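PDB 6EWH: centrosomal protein 120 from Oreochromis niloticus, which probably acts at centrioles and basal bodies in support of cilium formation, and is represented here by its second C2 domain, C2B. Local coordinates for residues 95-100 and 137-142; 90-95 and 179-184. The protein carries 1 engineered substitution. One frame throughout, in Å; residues are numbered along the deposited sequence.

Contacts 1 and 2 illustrate how one end of a beta-rich C2 domain is tied together by charged side chains. Their centres lie about 9 Å apart, on the same side of the chain's centre, and they share Ser95, where strand 87-95 gives way to helix 97-105. Along the chain the order is 90-95, 95-100, 137-142 and 179-184, so both segments of contact 1 fall between those of contact 2. Strands 87-95 and 171-180 belong to the same six-stranded mixed sheet, separated by strand 29-41. Arg180 forms a salt bridge with Asp139, which ties the loop of contact 1 to the strand that leads into the turn of contact 2; the Arg92-Glu181 bridge is a separate pair one residue further on.

Contact 1 (95-100 and 137-142); sequences SSKQIL and DLDNKA
The N-terminal end of helix 97-105 meets the loop leading into strand 143-150 through Lys97, the first residue of the helix, which lies against Leu138 and Asp139. The aliphatic part of the lysine does the packing: Lys97 CD is 3.9 Å from Leu138 CB, and Lys97 CG lies 4.1 Å from Leu138 CD1, the two side chains running past each other in opposite directions. A bend in the lysine chain at chi3 (-47°) then turns its ammonium group to the Asp139 carboxylate, the lysine and aspartate side chains crossing at about a right angle. The salt bridge straddles both oxygens: Lys97 NZ lies 3.1 Å from Asp139 OD2 and 3.2 Å from Asp139 OD1, but as hydrogen bonds both are weak. Asp139 OD1 also has a stronger partner in Arg180 of strand 171-180, so the carboxylate sits between two cations and probably stays ionised.

Each side is braced from within. Ser96 OG accepts from Ile99 N at 3.2 Å, while Asn140 ND2 donates to Asp137 OD1 at 2.9 Å on the syn side of that carboxylate. The helix start thus has a classic serine N-cap, with a lysine-aspartate bridge fastening it to a neighbouring loop of the C2 domain.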
loop_
_atom_site.group_PDB
_atom_site.type_symbol
_atom_site.label_atom_id
_atom_site.label_comp_id
_atom_site.label_asym_id
_atom_site.label_seq_id
_atom_site.Cartn_x
_atom_site.Cartn_y
_atom_site.Cartn_z
ATOM N N SER A 95 13.023 1.954 -16.301
ATOM C CA SER A 95 14.253 1.850 -15.515
ATOM C C SER A 95 15.052 0.655 -16.018
ATOM O O SER A 95 14.802 0.132 -17.108
ATOM C CB SER A 95 13.922 1.715 -14.021
ATOM O OG SER A 95 15.074 1.882 -13.201
ATOM N N SER A 96 16.041 0.232 -15.234
ATOM C CA SER A 96 16.658 -1.068 -15.426
ATOM C C SER A 96 16.439 -1.896 -14.171
ATOM O O SER A 96 16.192 -1.358 -13.086
ATOM C CB SER A 96 18.160 -0.952 -15.726
ATOM O OG SER A 96 18.894 -0.687 -14.540
ATOM N N LYS A 97 16.529 -3.217 -14.339
ATOM C CA LYS A 97 16.379 -4.139 -13.218
ATOM C C LYS A 97 17.206 -3.692 -12.023
ATOM O O LYS A 97 16.687 -3.521 -10.913
ATOM C CB LYS A 97 16.839 -5.531 -13.649
ATOM C CG LYS A 97 15.759 -6.524 -13.909
ATOM C CD LYS A 97 16.290 -7.940 -13.726
ATOM C CE LYS A 97 17.617 -8.135 -14.424
ATOM N NZ LYS A 97 17.824 -9.559 -14.792
ATOM N N GLN A 98 18.508 -3.503 -12.238
ATOM C CA GLN A 98 19.396 -3.216 -11.119
ATOM C C GLN A 98 19.081 -1.874 -10.485
ATOM O O GLN A 98 19.084 -1.751 -9.256
ATOM C CB GLN A 98 20.846 -3.230 -11.587
ATOM C CG GLN A 98 21.372 -4.600 -11.880
ATOM C CD GLN A 98 22.750 -4.561 -12.498
ATOM O OE1 GLN A 98 22.958 -3.924 -13.536
ATOM N NE2 GLN A 98 23.708 -5.233 -11.864
ATOM N N ILE A 99 18.848 -0.850 -11.304
ATOM C CA ILE A 99 18.636 0.486 -10.763
ATOM C C ILE A 99 17.313 0.562 -10.016
ATOM O O ILE A 99 17.226 1.155 -8.931
ATOM C CB ILE A 99 18.768 1.543 -11.874
ATOM C CG1 ILE A 99 20.233 1.662 -12.298
ATOM C CG2 ILE A 99 18.294 2.892 -11.389
ATOM C CD1 ILE A 99 21.137 2.103 -11.176
ATOM N N LEU A 100 16.265 -0.059 -10.564
ATOM C CA LEU A 100 14.972 -0.022 -9.898
ATOM C C LEU A 100 14.996 -0.818 -8.600
ATOM O O LEU A 100 14.445 -0.377 -7.584
ATOM C CB LEU A 100 13.896 -0.542 -10.854
ATOM C CG LEU A 100 12.460 -0.515 -10.328
ATOM C CD1 LEU A 100 12.131 0.860 -9.762
ATOM C CD2 LEU A 100 11.480 -0.889 -11.443
ATOM N N ASP A 137 14.173 -12.456 -9.842
ATOM C CA ASP A 137 14.006 -13.174 -11.105
ATOM C C ASP A 137 13.041 -12.408 -12.007
ATOM O O ASP A 137 12.112 -12.969 -12.591
ATOM C CB ASP A 137 13.554 -14.613 -10.874
ATOM C CG ASP A 137 13.646 -15.461 -12.135
ATOM O OD1 ASP A 137 14.470 -15.133 -13.016
ATOM O OD2 ASP A 137 12.874 -16.435 -12.253
ATOM N N LEU A 138 13.268 -11.096 -12.126
ATOM C CA LEU A 138 12.325 -10.220 -12.818
ATOM C C LEU A 138 12.253 -10.471 -14.316
ATOM O O LEU A 138 11.282 -10.045 -14.950
ATOM C CB LEU A 138 12.690 -8.756 -12.564
ATOM C CG LEU A 138 12.375 -8.278 -11.147
ATOM C CD1 LEU A 138 13.047 -6.934 -10.920
ATOM C CD2 LEU A 138 10.869 -8.198 -10.892
ATOM N N ASP A 139 13.253 -11.116 -14.907
ATOM C CA ASP A 139 13.120 -11.434 -16.324
ATOM C C ASP A 139 12.048 -12.483 -16.562
ATOM O O ASP A 139 11.515 -12.571 -17.675
ATOM C CB ASP A 139 14.440 -11.943 -16.893
ATOM C CG ASP A 139 15.526 -10.887 -16.911
ATOM O OD1 ASP A 139 15.226 -9.696 -16.687
ATOM O OD2 ASP A 139 16.686 -11.263 -17.169
ATOM N N ASN A 140 11.726 -13.276 -15.546
ATOM C CA ASN A 140 10.835 -14.415 -15.704
ATOM C C ASN A 140 9.566 -14.345 -14.877
ATOM O O ASN A 140 8.548 -14.890 -15.307
ATOM C CB ASN A 140 11.571 -15.725 -15.381
ATOM C CG ASN A 140 12.755 -15.960 -16.301
ATOM O OD1 ASN A 140 12.584 -16.172 -17.502
ATOM N ND2 ASN A 140 13.963 -15.906 -15.745
ATOM N N LYS A 141 9.584 -13.711 -13.707
ATOM C CA LYS A 141 8.381 -13.734 -12.890
ATOM C C LYS A 141 8.226 -12.445 -12.104
ATOM O O LYS A 141 9.205 -11.754 -11.795
ATOM C CB LYS A 141 8.318 -14.957 -11.967
ATOM C CG LYS A 141 9.516 -15.164 -11.073
ATOM C CD LYS A 141 9.293 -16.384 -10.193
ATOM C CE LYS A 141 10.483 -16.660 -9.295
ATOM N NZ LYS A 141 10.215 -17.801 -8.376
ATOM N N ALA A 142 6.973 -12.133 -11.789
ATOM C CA ALA A 142 6.675 -11.048 -10.870
ATOM C C ALA A 142 7.164 -11.410 -9.475
ATOM O O ALA A 142 7.273 -12.585 -9.116
ATOM C CB ALA A 142 5.167 -10.796 -10.831
#

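Contact 2 (90-95 and 179-184); sequences SVRIRS and RREEVA
The chain of Arg92 bends at chi3 (76°), while Glu181 carries its CG opposite the backbone N (chi1 -175°) and stays extended beyond it; together these torsions bring guanidinium and carboxylate side by side. Arg92 comes from strand 87-95 and Glu181 from the turn just after strand 171-180. The arginine presents its NE side: Arg92 NE donates to Glu181 OE2 at 2.7 Å and Arg92 NH2 to Glu181 OE1 at 3.0 Å, the NH2 bond being the straighter. Both oxygens receive the hydrogens on their syn lone pairs, near the guanidinium plane, and the two flat groups are only 16° from coplanar. Glu181 OE2 also lies 3.6 Å from Arg92 CD.

Glu181 sits in a type I beta turn from Arg180 to Val183, closed by Val183 N to Arg180 O at 3.0 Å, and carbonyl oxygens of this segment converge on the guanidinium of Arg179. Arg179 NH1 donates to Val183 O at 3.0 Å, approaching from above the carbonyl plane, and makes weak bonds to the carbonyl oxygens of Arg180 and Glu181. One guanidinium thereby gathers three carbonyls of the segment that carries Glu181.

Strand 29-41 lies between the two bridged strands in the sheet, and Glu181 packs on its Met30, while Arg92 touches Tyr18 on the other neighbouring strand. The paired, nearly flat geometry fixes the rotation of both end groups as a single bond could not, and the matched charges imply that this surface bridge holds the turn to a strand two places away in the sheet.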
loop_
_atom_site.group_PDB
_atom_site.type_symbol
_atom_site.label_atom_id
_atom_site.label_comp_id
_atom_site.label_asym_id
_atom_site.label_seq_id
_atom_site.Cartn_x
_atom_site.Cartn_y
_atom_site.Cartn_z
ATOM N N SER A 90 -1.596 0.855 -9.635
ATOM C CA SER A 90 -0.320 0.521 -10.264
ATOM C C SER A 90 0.289 1.764 -10.898
ATOM O O SER A 90 -0.436 2.605 -11.423
ATOM C CB SER A 90 -0.531 -0.494 -11.402
ATOM O OG SER A 90 -1.212 -1.663 -10.971
ATOM N N VAL A 91 1.618 1.842 -10.886
ATOM C CA VAL A 91 2.355 2.865 -11.620
ATOM C C VAL A 91 3.322 2.184 -12.572
ATOM O O VAL A 91 3.836 1.094 -12.305
ATOM C CB VAL A 91 3.104 3.839 -10.681
ATOM C CG1 VAL A 91 2.104 4.677 -9.888
ATOM C CG2 VAL A 91 4.055 3.076 -9.741
ATOM N N ARG A 92 3.583 2.847 -13.693
ATOM C CA ARG A 92 4.549 2.359 -14.662
ATOM C C ARG A 92 5.892 3.036 -14.433
ATOM O O ARG A 92 5.961 4.246 -14.186
ATOM C CB ARG A 92 4.075 2.636 -16.092
ATOM C CG ARG A 92 2.817 1.879 -16.467
ATOM C CD ARG A 92 2.346 2.299 -17.870
ATOM N NE ARG A 92 3.169 1.689 -18.912
ATOM C CZ ARG A 92 3.471 2.269 -20.068
ATOM N NH1 ARG A 92 3.047 3.497 -20.327
ATOM N NH2 ARG A 92 4.209 1.617 -20.955
ATOM N N ILE A 93 6.961 2.249 -14.521
ATOM C CA ILE A 93 8.311 2.731 -14.258
ATOM C C ILE A 93 9.197 2.332 -15.431
ATOM O O ILE A 93 9.192 1.169 -15.855
ATOM C CB ILE A 93 8.864 2.167 -12.935
ATOM C CG1 ILE A 93 8.008 2.614 -11.755
ATOM C CG2 ILE A 93 10.307 2.620 -12.719
ATOM C CD1 ILE A 93 8.273 1.842 -10.482
ATOM N N ARG A 94 9.938 3.295 -15.968
ATOM C CA ARG A 94 10.945 3.020 -16.982
ATOM C C ARG A 94 12.302 3.069 -16.287
ATOM O O ARG A 94 12.660 4.092 -15.697
ATOM C CB ARG A 94 10.848 4.045 -18.112
ATOM C CG ARG A 94 11.721 3.753 -19.341
ATOM C CD ARG A 94 11.411 4.765 -20.435
ATOM N NE ARG A 94 12.180 4.537 -21.657
ATOM C CZ ARG A 94 13.412 4.997 -21.866
ATOM N NH1 ARG A 94 14.035 5.712 -20.935
ATOM N NH2 ARG A 94 14.024 4.741 -23.017
ATOM N N SER A 95 13.023 1.954 -16.301
ATOM C CA SER A 95 14.253 1.850 -15.515
ATOM C C SER A 95 15.052 0.655 -16.018
ATOM O O SER A 95 14.802 0.132 -17.108
ATOM C CB SER A 95 13.922 1.715 -14.021
ATOM O OG SER A 95 15.074 1.882 -13.201
ATOM N N ARG A 179 6.938 -6.126 -11.333
ATOM C CA ARG A 179 7.154 -7.022 -12.462
ATOM C C ARG A 179 7.598 -6.214 -13.670
ATOM O O ARG A 179 7.291 -5.025 -13.785
ATOM C CB ARG A 179 5.880 -7.807 -12.802
ATOM C CG ARG A 179 4.714 -6.933 -13.215
ATOM C CD ARG A 179 3.445 -7.747 -13.390
ATOM N NE ARG A 179 2.326 -6.893 -13.780
ATOM C CZ ARG A 179 2.112 -6.451 -15.013
ATOM N NH1 ARG A 179 2.938 -6.775 -15.999
ATOM N NH2 ARG A 179 1.066 -5.672 -15.262
ATOM N N ARG A 180 8.309 -6.874 -14.576
ATOM C CA ARG A 180 8.480 -6.310 -15.905
ATOM C C ARG A 180 7.115 -6.196 -16.558
ATOM O O ARG A 180 6.236 -7.038 -16.351
ATOM C CB ARG A 180 9.378 -7.206 -16.758
ATOM C CG ARG A 180 10.850 -7.114 -16.411
ATOM C CD ARG A 180 11.667 -7.881 -17.449
ATOM N NE ARG A 180 13.114 -7.858 -17.237
ATOM C CZ ARG A 180 13.911 -6.846 -17.575
ATOM N NH1 ARG A 180 13.407 -5.753 -18.129
ATOM N NH2 ARG A 180 15.222 -6.929 -17.361
ATOM N N GLU A 181 6.928 -5.130 -17.327
ATOM C CA GLU A 181 5.613 -4.879 -17.892
ATOM C C GLU A 181 5.169 -6.015 -18.802
ATOM O O GLU A 181 3.974 -6.342 -18.848
ATOM C CB GLU A 181 5.624 -3.553 -18.644
ATOM C CG GLU A 181 4.257 -3.153 -19.155
ATOM C CD GLU A 181 4.193 -1.684 -19.457
ATOM O OE1 GLU A 181 4.823 -1.259 -20.449
ATOM O OE2 GLU A 181 3.523 -0.961 -18.693
ATOM N N GLU A 182 6.112 -6.646 -19.500
ATOM C CA GLU A 182 5.797 -7.750 -20.395
ATOM C C GLU A 182 5.678 -9.100 -19.687
ATOM O O GLU A 182 5.363 -10.097 -20.345
ATOM C CB GLU A 182 6.822 -7.820 -21.531
ATOM C CG GLU A 182 8.195 -8.338 -21.126
ATOM C CD GLU A 182 9.121 -7.254 -20.602
ATOM O OE1 GLU A 182 8.633 -6.162 -20.238
ATOM O OE2 GLU A 182 10.348 -7.496 -20.568
ATOM N N VAL A 183 5.908 -9.161 -18.377
ATOM C CA VAL A 183 5.776 -10.392 -17.607
ATOM C C VAL A 183 4.433 -10.343 -16.898
ATOM O O VAL A 183 4.219 -9.511 -16.012
ATOM C CB VAL A 183 6.936 -10.573 -16.619
ATOM C CG1 VAL A 183 6.679 -11.761 -15.702
ATOM C CG2 VAL A 183 8.234 -10.760 -17.377
ATOM N N ALA A 184 3.527 -11.232 -17.299
ATOM C CA ALA A 184 2.178 -11.241 -16.761
ATOM C C ALA A 184 2.183 -11.595 -15.282
ATOM O O ALA A 184 2.991 -12.398 -14.810
ATOM C CB ALA A 184 1.316 -12.249 -17.518
#